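Local coordinates for hypothetical protein AQ_1575 (PDB 1LFP) that probably binds DNA and regulates transcription as a member of the TACO1 family, at residues A[198-212]-A[232-244]. Residues are numbered along the deposited sequence; the frame is centred on the assembly and turned at random.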
ATOM      1  N   GLN A 198      -7.217   1.426  -1.973  1.00 20.88           N
ATOM      2  CA  GLN A 198      -6.553   2.505  -1.257  1.00 19.52           C
ATOM      3  C   GLN A 198      -5.910   3.468  -2.244  1.00 17.93           C
ATOM      4  O   GLN A 198      -5.760   3.168  -3.418  1.00 17.28           O
ATOM      5  CB  GLN A 198      -5.444   1.912  -0.356  1.00 19.32           C
ATOM      6  CG  GLN A 198      -4.445   1.044  -1.143  1.00 26.00           C
ATOM      7  CD  GLN A 198      -3.390   0.345  -0.257  1.00 29.35           C
ATOM      8  OE1 GLN A 198      -3.543   0.239   0.957  1.00 33.32           O
ATOM      9  NE2 GLN A 198      -2.325  -0.142  -0.885  1.00 27.79           N
ATOM     10  N   ILE A 199      -5.474   4.612  -1.733  1.00 16.15           N
ATOM     11  CA  ILE A 199      -4.797   5.588  -2.561  1.00 17.40           C
ATOM     12  C   ILE A 199      -3.313   5.233  -2.507  1.00 17.88           C
ATOM     13  O   ILE A 199      -2.765   4.977  -1.418  1.00 17.00           O
ATOM     14  CB  ILE A 199      -5.011   7.020  -1.979  1.00 19.29           C
ATOM     15  CG1 ILE A 199      -6.461   7.444  -2.170  1.00 21.63           C
ATOM     16  CG2 ILE A 199      -4.012   8.003  -2.606  1.00 21.55           C
ATOM     17  CD1 ILE A 199      -6.882   7.609  -3.601  1.00 24.97           C
ATOM     18  N   THR A 200      -2.665   5.195  -3.673  1.00 16.71           N
ATOM     19  CA  THR A 200      -1.243   4.891  -3.732  1.00 16.62           C
ATOM     20  C   THR A 200      -0.583   5.825  -4.755  1.00 14.42           C
ATOM     21  O   THR A 200      -1.208   6.769  -5.252  1.00 16.77           O
ATOM     22  CB  THR A 200      -0.999   3.421  -4.133  1.00 20.10           C
ATOM     23  OG1 THR A 200       0.380   3.098  -3.962  1.00 22.37           O
ATOM     24  CG2 THR A 200      -1.404   3.154  -5.566  1.00 22.00           C
ATOM     25  N   TRP A 201       0.687   5.581  -5.045  1.00 16.69           N
ATOM     26  CA  TRP A 201       1.405   6.397  -6.043  1.00 14.46           C
ATOM     27  C   TRP A 201       1.894   5.404  -7.093  1.00 14.89           C
ATOM     28  O   TRP A 201       2.283   4.312  -6.731  1.00 16.39           O
ATOM     29  CB  TRP A 201       2.585   7.104  -5.404  1.00 16.97           C
ATOM     30  CG  TRP A 201       2.186   8.178  -4.514  1.00 17.87           C
ATOM     31  CD1 TRP A 201       1.614   8.033  -3.286  1.00 19.02           C
ATOM     32  CD2 TRP A 201       2.239   9.589  -4.781  1.00 19.11           C
ATOM     33  NE1 TRP A 201       1.292   9.281  -2.771  1.00 16.69           N
ATOM     34  CE2 TRP A 201       1.674  10.243  -3.671  1.00 20.10           C
ATOM     35  CE3 TRP A 201       2.709  10.365  -5.857  1.00 20.19           C
ATOM     36  CZ2 TRP A 201       1.568  11.647  -3.603  1.00 19.13           C
ATOM     37  CZ3 TRP A 201       2.614  11.762  -5.791  1.00 20.98           C
ATOM     38  CH2 TRP A 201       2.045  12.386  -4.666  1.00 19.58           C
ATOM     39  N   LYS A 202       1.791   5.765  -8.365  1.00 13.64           N
ATOM     40  CA  LYS A 202       2.184   4.864  -9.452  1.00 14.60           C
ATOM     41  C   LYS A 202       3.309   5.493 -10.274  1.00 15.54           C
ATOM     42  O   LYS A 202       3.227   6.643 -10.662  1.00 16.48           O
ATOM     43  CB  LYS A 202       0.955   4.637 -10.362  1.00 14.90           C
ATOM     44  CG  LYS A 202       1.203   3.685 -11.558  1.00 17.82           C
ATOM     45  CD  LYS A 202      -0.100   3.540 -12.368  1.00 22.09           C
ATOM     46  CE  LYS A 202      -0.031   2.371 -13.391  1.00 28.44           C
ATOM     47  NZ  LYS A 202       0.412   2.810 -14.737  1.00 32.13           N
ATOM     48  N   PRO A 203       4.389   4.744 -10.549  1.00 15.55           N
ATOM     49  CA  PRO A 203       5.445   5.365 -11.356  1.00 16.21           C
ATOM     50  C   PRO A 203       4.962   5.738 -12.748  1.00 16.42           C
ATOM     51  O   PRO A 203       4.151   5.015 -13.351  1.00 19.19           O
ATOM     52  CB  PRO A 203       6.547   4.287 -11.394  1.00 19.07           C
ATOM     53  CG  PRO A 203       5.800   3.032 -11.140  1.00 19.99           C
ATOM     54  CD  PRO A 203       4.759   3.390 -10.123  1.00 16.29           C
ATOM     55  N   ILE A 204       5.445   6.872 -13.263  1.00 15.60           N
ATOM     56  CA  ILE A 204       5.049   7.328 -14.590  1.00 18.52           C
ATOM     57  C   ILE A 204       5.958   6.691 -15.621  1.00 20.91           C
ATOM     58  O   ILE A 204       5.715   6.770 -16.835  1.00 22.88           O
ATOM     59  CB  ILE A 204       5.145   8.859 -14.701  1.00 20.02           C
ATOM     60  CG1 ILE A 204       6.606   9.313 -14.684  1.00 19.25           C
ATOM     61  CG2 ILE A 204       4.425   9.502 -13.491  1.00 18.59           C
ATOM     62  CD1 ILE A 204       6.755  10.790 -15.125  1.00 21.40           C
ATOM     63  N   SER A 205       7.030   6.083 -15.133  1.00 21.52           N
ATOM     64  CA  SER A 205       7.999   5.400 -15.983  1.00 24.29           C
ATOM     65  C   SER A 205       8.854   4.543 -15.062  1.00 25.98           C
ATOM     66  O   SER A 205       8.882   4.777 -13.849  1.00 25.21           O
ATOM     67  CB  SER A 205       8.875   6.402 -16.721  1.00 34.09           C
ATOM     68  OG  SER A 205       9.590   5.744 -17.750  1.00 38.81           O
ATOM     69  N   THR A 206       9.575   3.580 -15.630  1.00 25.29           N
ATOM     70  CA  THR A 206      10.383   2.675 -14.841  1.00 28.80           C
ATOM     71  C   THR A 206      11.869   2.706 -15.189  1.00 31.10           C
ATOM     72  O   THR A 206      12.272   3.164 -16.267  1.00 30.28           O
ATOM     73  CB  THR A 206       9.849   1.227 -14.977  1.00 32.88           C
ATOM     74  OG1 THR A 206       9.862   0.844 -16.363  1.00 33.93           O
ATOM     75  CG2 THR A 206       8.392   1.129 -14.442  1.00 31.26           C
ATOM     76  N   VAL A 207      12.679   2.235 -14.248  1.00 30.90           N
ATOM     77  CA  VAL A 207      14.126   2.194 -14.415  1.00 34.47           C
ATOM     78  C   VAL A 207      14.587   0.749 -14.536  1.00 37.92           C
ATOM     79  O   VAL A 207      14.574  -0.001 -13.562  1.00 37.87           O
ATOM     80  CB  VAL A 207      14.846   2.879 -13.223  1.00 42.13           C
ATOM     81  CG1 VAL A 207      14.219   2.445 -11.911  1.00 42.98           C
ATOM     82  CG2 VAL A 207      16.324   2.526 -13.234  1.00 41.51           C
ATOM     83  N   GLN A 208      14.989   0.373 -15.747  1.00 41.92           N
ATOM     84  CA  GLN A 208      15.453  -0.981 -16.046  1.00 44.80           C
ATOM     85  C   GLN A 208      16.734  -1.286 -15.279  1.00 45.85           C
ATOM     86  O   GLN A 208      17.727  -0.572 -15.404  1.00 45.94           O
ATOM     87  CB  GLN A 208      15.718  -1.116 -17.547  1.00 54.88           C
ATOM     88  CG  GLN A 208      14.576  -0.629 -18.432  1.00 57.41           C
ATOM     89  CD  GLN A 208      13.518  -1.690 -18.695  1.00 59.85           C
ATOM     90  OE1 GLN A 208      12.436  -1.389 -19.212  1.00 61.21           O
ATOM     91  NE2 GLN A 208      13.829  -2.942 -18.358  1.00 60.77           N
ATOM     92  N   ILE A 209      16.708  -2.350 -14.489  1.00 48.34           N
ATOM     93  CA  ILE A 209      17.876  -2.744 -13.708  1.00 48.97           C
ATOM     94  C   ILE A 209      18.255  -4.188 -14.036  1.00 49.77           C
ATOM     95  O   ILE A 209      17.606  -5.131 -13.590  1.00 49.93           O
ATOM     96  CB  ILE A 209      17.585  -2.607 -12.204  1.00 52.81           C
ATOM     97  CG1 ILE A 209      18.700  -3.248 -11.377  1.00 52.20           C
ATOM     98  CG2 ILE A 209      16.248  -3.218 -11.896  1.00 52.63           C
ATOM     99  CD1 ILE A 209      20.018  -2.512 -11.459  1.00 52.81           C
ATOM    100  N   ASN A 210      19.323  -4.347 -14.813  1.00 57.19           N
ATOM    101  CA  ASN A 210      19.780  -5.666 -15.235  1.00 58.59           C
ATOM    102  C   ASN A 210      20.879  -6.310 -14.391  1.00 59.18           C
ATOM    103  O   ASN A 210      21.120  -7.507 -14.507  1.00 59.18           O
ATOM    104  CB  ASN A 210      20.210  -5.603 -16.703  1.00 51.49           C
ATOM    105  CG  ASN A 210      19.074  -5.159 -17.622  1.00 51.58           C
ATOM    106  OD1 ASN A 210      18.028  -5.803 -17.687  1.00 50.88           O
ATOM    107  ND2 ASN A 210      19.274  -4.047 -18.325  1.00 51.75           N
ATOM    108  N   ASP A 211      21.546  -5.534 -13.544  1.00 54.72           N
ATOM    109  CA  ASP A 211      22.590  -6.098 -12.691  1.00 55.80           C
ATOM    110  C   ASP A 211      21.937  -6.855 -11.549  1.00 56.35           C
ATOM    111  O   ASP A 211      21.334  -6.259 -10.662  1.00 56.19           O
ATOM    112  CB  ASP A 211      23.472  -4.994 -12.121  1.00 63.97           C
ATOM    113  CG  ASP A 211      24.263  -4.284 -13.187  1.00 66.13           C
ATOM    114  OD1 ASP A 211      25.060  -4.954 -13.879  1.00 66.30           O
ATOM    115  OD2 ASP A 211      24.087  -3.058 -13.337  1.00 66.76           O
ATOM    116  N   GLU A 212      22.063  -8.175 -11.575  1.00 51.91           N
ATOM    117  CA  GLU A 212      21.473  -9.011 -10.550  1.00 51.46           C
ATOM    118  C   GLU A 212      21.905  -8.585  -9.156  1.00 50.48           C
ATOM    119  O   GLU A 212      21.137  -8.701  -8.198  1.00 50.99           O
ATOM    120  CB  GLU A 212      21.861 -10.457 -10.793  1.00 63.43           C
ATOM    121  CG  GLU A 212      21.152 -11.445  -9.913  1.00 65.56           C
ATOM    122  CD  GLU A 212      21.515 -12.862 -10.275  1.00 67.14           C
ATOM    123  OE1 GLU A 212      20.956 -13.796  -9.666  1.00 69.00           O
ATOM    124  OE2 GLU A 212      22.365 -13.038 -11.174  1.00 68.34           O
ATOM    125  N   GLN A 232       3.218   1.793   5.748  1.00 19.66           N
ATOM    126  CA  GLN A 232       1.958   1.271   5.190  1.00 19.12           C
ATOM    127  C   GLN A 232       2.171   0.803   3.754  1.00 17.55           C
ATOM    128  O   GLN A 232       1.662  -0.247   3.338  1.00 18.63           O
ATOM    129  CB  GLN A 232       0.852   2.343   5.138  1.00 22.89           C
ATOM    130  CG  GLN A 232       0.284   2.822   6.476  1.00 23.54           C
ATOM    131  CD  GLN A 232      -0.766   1.894   7.083  1.00 26.28           C
ATOM    132  OE1 GLN A 232      -1.742   1.478   6.434  1.00 26.48           O
ATOM    133  NE2 GLN A 232      -0.566   1.579   8.337  1.00 24.50           N
ATOM    134  N   GLN A 233       2.885   1.611   2.987  1.00 16.73           N
ATOM    135  CA  GLN A 233       3.113   1.280   1.599  1.00 14.81           C
ATOM    136  C   GLN A 233       4.475   1.661   1.111  1.00 14.07           C
ATOM    137  O   GLN A 233       5.006   2.684   1.473  1.00 13.43           O
ATOM    138  CB  GLN A 233       2.140   2.009   0.691  1.00 15.84           C
ATOM    139  CG  GLN A 233       0.649   1.649   0.837  1.00 19.65           C
ATOM    140  CD  GLN A 233      -0.175   2.374  -0.214  1.00 23.44           C
ATOM    141  OE1 GLN A 233      -1.103   3.137   0.096  1.00 23.45           O
ATOM    142  NE2 GLN A 233       0.175   2.154  -1.470  1.00 19.34           N
ATOM    143  N   VAL A 234       5.035   0.836   0.241  1.00 14.75           N
ATOM    144  CA  VAL A 234       6.344   1.171  -0.334  1.00 16.19           C
ATOM    145  C   VAL A 234       6.145   1.055  -1.850  1.00 16.51           C
ATOM    146  O   VAL A 234       5.619   0.045  -2.312  1.00 16.51           O
ATOM    147  CB  VAL A 234       7.404   0.158   0.051  1.00 17.31           C
ATOM    148  CG1 VAL A 234       8.664   0.481  -0.686  1.00 14.90           C
ATOM    149  CG2 VAL A 234       7.653   0.192   1.566  1.00 17.82           C
ATOM    150  N   ILE A 235       6.536   2.071  -2.599  1.00 16.20           N
ATOM    151  CA  ILE A 235       6.397   2.105  -4.060  1.00 18.34           C
ATOM    152  C   ILE A 235       7.726   2.439  -4.710  1.00 19.27           C
ATOM    153  O   ILE A 235       8.437   3.324  -4.258  1.00 19.44           O
ATOM    154  CB  ILE A 235       5.369   3.169  -4.535  1.00 21.00           C
ATOM    155  CG1 ILE A 235       4.068   3.065  -3.718  1.00 20.67           C
ATOM    156  CG2 ILE A 235       5.025   2.923  -6.021  1.00 23.55           C
ATOM    157  CD1 ILE A 235       3.760   4.324  -2.882  1.00 23.53           C
ATOM    158  N   ALA A 236       8.089   1.697  -5.744  1.00 16.25           N
ATOM    159  CA  ALA A 236       9.351   1.978  -6.432  1.00 16.56           C
ATOM    160  C   ALA A 236       9.139   1.906  -7.921  1.00 17.18           C
ATOM    161  O   ALA A 236       8.141   1.323  -8.393  1.00 19.49           O
ATOM    162  CB  ALA A 236      10.426   0.990  -5.989  1.00 19.63           C
ATOM    163  N   ASN A 237      10.042   2.509  -8.684  1.00 18.18           N
ATOM    164  CA  ASN A 237       9.879   2.501 -10.140  1.00 18.50           C
ATOM    165  C   ASN A 237      10.865   1.605 -10.874  1.00 23.69           C
ATOM    166  O   ASN A 237      11.161   1.855 -12.050  1.00 23.07           O
ATOM    167  CB  ASN A 237      10.005   3.903 -10.728  1.00 18.32           C
ATOM    168  CG  ASN A 237      11.389   4.497 -10.593  1.00 17.94           C
ATOM    169  OD1 ASN A 237      11.647   5.582 -11.123  1.00 23.26           O
ATOM    170  ND2 ASN A 237      12.281   3.824  -9.889  1.00 16.95           N
ATOM    171  N   PHE A 238      11.389   0.591 -10.195  1.00 21.80           N
ATOM    172  CA  PHE A 238      12.345  -0.306 -10.843  1.00 26.72           C
ATOM    173  C   PHE A 238      11.718  -1.190 -11.910  1.00 29.20           C
ATOM    174  O   PHE A 238      10.513  -1.427 -11.937  1.00 28.23           O
ATOM    175  CB  PHE A 238      13.020  -1.224  -9.819  1.00 28.17           C
ATOM    176  CG  PHE A 238      12.070  -2.211  -9.169  1.00 28.00           C
ATOM    177  CD1 PHE A 238      11.483  -3.254  -9.904  1.00 26.34           C
ATOM    178  CD2 PHE A 238      11.712  -2.056  -7.842  1.00 27.82           C
ATOM    179  CE1 PHE A 238      10.546  -4.118  -9.317  1.00 26.74           C
ATOM    180  CE2 PHE A 238      10.774  -2.910  -7.239  1.00 29.64           C
ATOM    181  CZ  PHE A 238      10.187  -3.947  -7.987  1.00 29.00           C
ATOM    182  N   GLU A 239      12.586  -1.705 -12.776  1.00 33.87           N
ATOM    183  CA  GLU A 239      12.182  -2.621 -13.824  1.00 39.09           C
ATOM    184  C   GLU A 239      13.225  -3.737 -13.789  1.00 40.68           C
ATOM    185  O   GLU A 239      14.366  -3.522 -14.193  1.00 41.38           O
ATOM    186  CB  GLU A 239      12.191  -1.926 -15.181  1.00 50.64           C
ATOM    187  CG  GLU A 239      11.542  -2.728 -16.298  1.00 54.95           C
ATOM    188  CD  GLU A 239      10.083  -3.035 -16.034  1.00 55.88           C
ATOM    189  OE1 GLU A 239       9.393  -2.193 -15.425  1.00 58.58           O
ATOM    190  OE2 GLU A 239       9.626  -4.118 -16.449  1.00 59.36           O
ATOM    191  N   ILE A 240      12.835  -4.898 -13.261  1.00 35.23           N
ATOM    192  CA  ILE A 240      13.730  -6.063 -13.130  1.00 37.77           C
ATOM    193  C   ILE A 240      13.280  -7.270 -13.970  1.00 40.81           C
ATOM    194  O   ILE A 240      12.103  -7.631 -13.988  1.00 42.20           O
ATOM    195  CB  ILE A 240      13.858  -6.529 -11.642  1.00 46.48           C
ATOM    196  CG1 ILE A 240      12.481  -6.855 -11.056  1.00 46.32           C
ATOM    197  CG2 ILE A 240      14.535  -5.467 -10.810  1.00 45.81           C
ATOM    198  CD1 ILE A 240      11.983  -8.256 -11.335  1.00 45.37           C
ATOM    199  N   PRO A 241      14.230  -7.919 -14.671  1.00 57.61           N
ATOM    200  CA  PRO A 241      13.942  -9.086 -15.515  1.00 59.10           C
ATOM    201  C   PRO A 241      13.308 -10.230 -14.729  1.00 61.07           C
ATOM    202  O   PRO A 241      13.990 -10.888 -13.948  1.00 61.41           O
ATOM    203  CB  PRO A 241      15.322  -9.471 -16.060  1.00 54.12           C
ATOM    204  CG  PRO A 241      16.054  -8.171 -16.102  1.00 53.83           C
ATOM    205  CD  PRO A 241      15.650  -7.541 -14.780  1.00 53.70           C
ATOM    206  N   GLU A 242      12.016 -10.467 -14.937  1.00 63.71           N
ATOM    207  CA  GLU A 242      11.308 -11.539 -14.228  1.00 67.60           C
ATOM    208  C   GLU A 242      12.225 -12.372 -13.329  1.00 69.60           C
ATOM    209  O   GLU A 242      12.918 -13.278 -13.792  1.00 69.80           O
ATOM    210  CB  GLU A 242      10.605 -12.462 -15.224  1.00 65.65           C
ATOM    211  CG  GLU A 242       9.864 -13.601 -14.546  1.00 67.16           C
ATOM    212  CD  GLU A 242       8.875 -13.100 -13.509  1.00 67.74           C
ATOM    213  OE1 GLU A 242       7.826 -12.548 -13.903  1.00 68.51           O
ATOM    214  OE2 GLU A 242       9.153 -13.255 -12.302  1.00 67.86           O
ATOM    215  N   GLU A 243      12.211 -12.043 -12.041  1.00 70.78           N
ATOM    216  CA  GLU A 243      13.030 -12.710 -11.040  1.00 73.21           C
ATOM    217  C   GLU A 243      12.235 -12.853  -9.752  1.00 74.71           C
ATOM    218  O   GLU A 243      11.673 -11.878  -9.260  1.00 75.39           O
ATOM    219  CB  GLU A 243      14.274 -11.884 -10.738  1.00 71.90           C
ATOM    220  CG  GLU A 243      15.584 -12.502 -11.150  1.00 72.64           C
ATOM    221  CD  GLU A 243      16.735 -11.740 -10.540  1.00 73.02           C
ATOM    222  OE1 GLU A 243      16.973 -11.905  -9.319  1.00 72.92           O
ATOM    223  OE2 GLU A 243      17.403 -10.981 -11.274  1.00 72.51           O
ATOM    224  N   ILE A 244      12.193 -14.061  -9.201  1.00 76.44           N
ATOM    225  CA  ILE A 244      11.463 -14.295  -7.960  1.00 77.90           C
ATOM    226  C   ILE A 244      12.459 -14.441  -6.816  1.00 78.90           C
ATOM    227  O   ILE A 244      12.086 -14.362  -5.645  1.00 79.04           O
ATOM    228  CB  ILE A 244      10.556 -15.558  -8.074  1.00 77.21           C
ATOM    229  CG1 ILE A 244      10.343 -16.201  -6.701  1.00 77.16           C
ATOM    230  CG2 ILE A 244      11.149 -16.543  -9.066  1.00 77.52           C
ATOM    231  CD1 ILE A 244       9.035 -15.828  -6.034  1.00 76.84           C
TER
HETATM  232  O   HOH W   1      -1.402  -0.105   3.406  1.00 33.42           O
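Val207 and Gln208 run parallel to Phe238 and Glu239, joined by backbone bonds from Val207 N to Asn237 O (2.7 Å), Glu239 N to Val207 O and Ile209 N to Glu239 O. Upstream, strands 198-203 and 233-236, whose axes approach to 7.2 Å at 13° from parallel, meet through side chains instead. There the amides of Gln198 and Gln233 stack, planes 12° apart; flat and polar, glutamine suits this partly exposed end, where a water can bridge Gln198 OE1 and Gln232 O. Branched Ile235 spans the two strands, its CD1 3.9 Å from Trp201 CB and its CG2 beside the Pro203 ring. That rigid ring offers an apolar surface, with Pro203 CB 3.5 Å from Asn237 CB. Beyond the turn, Glu239 bends at chi2 (60°), bringing OE1 to a weak hydrogen bond from the short hydroxyl of Thr206, OG1 (3.2 Å), while its CG rests against the Gln208 amide. On the other face lie Val207, beta-branched as suits a strand, and Phe238, which packs on Leu222 of the connecting helix 212-226. The chemistry thus divides the contact: backbone bonds close the parallel pair of a beta-alpha-beta unit, while stacked amides and aliphatic groups join two separate sheets.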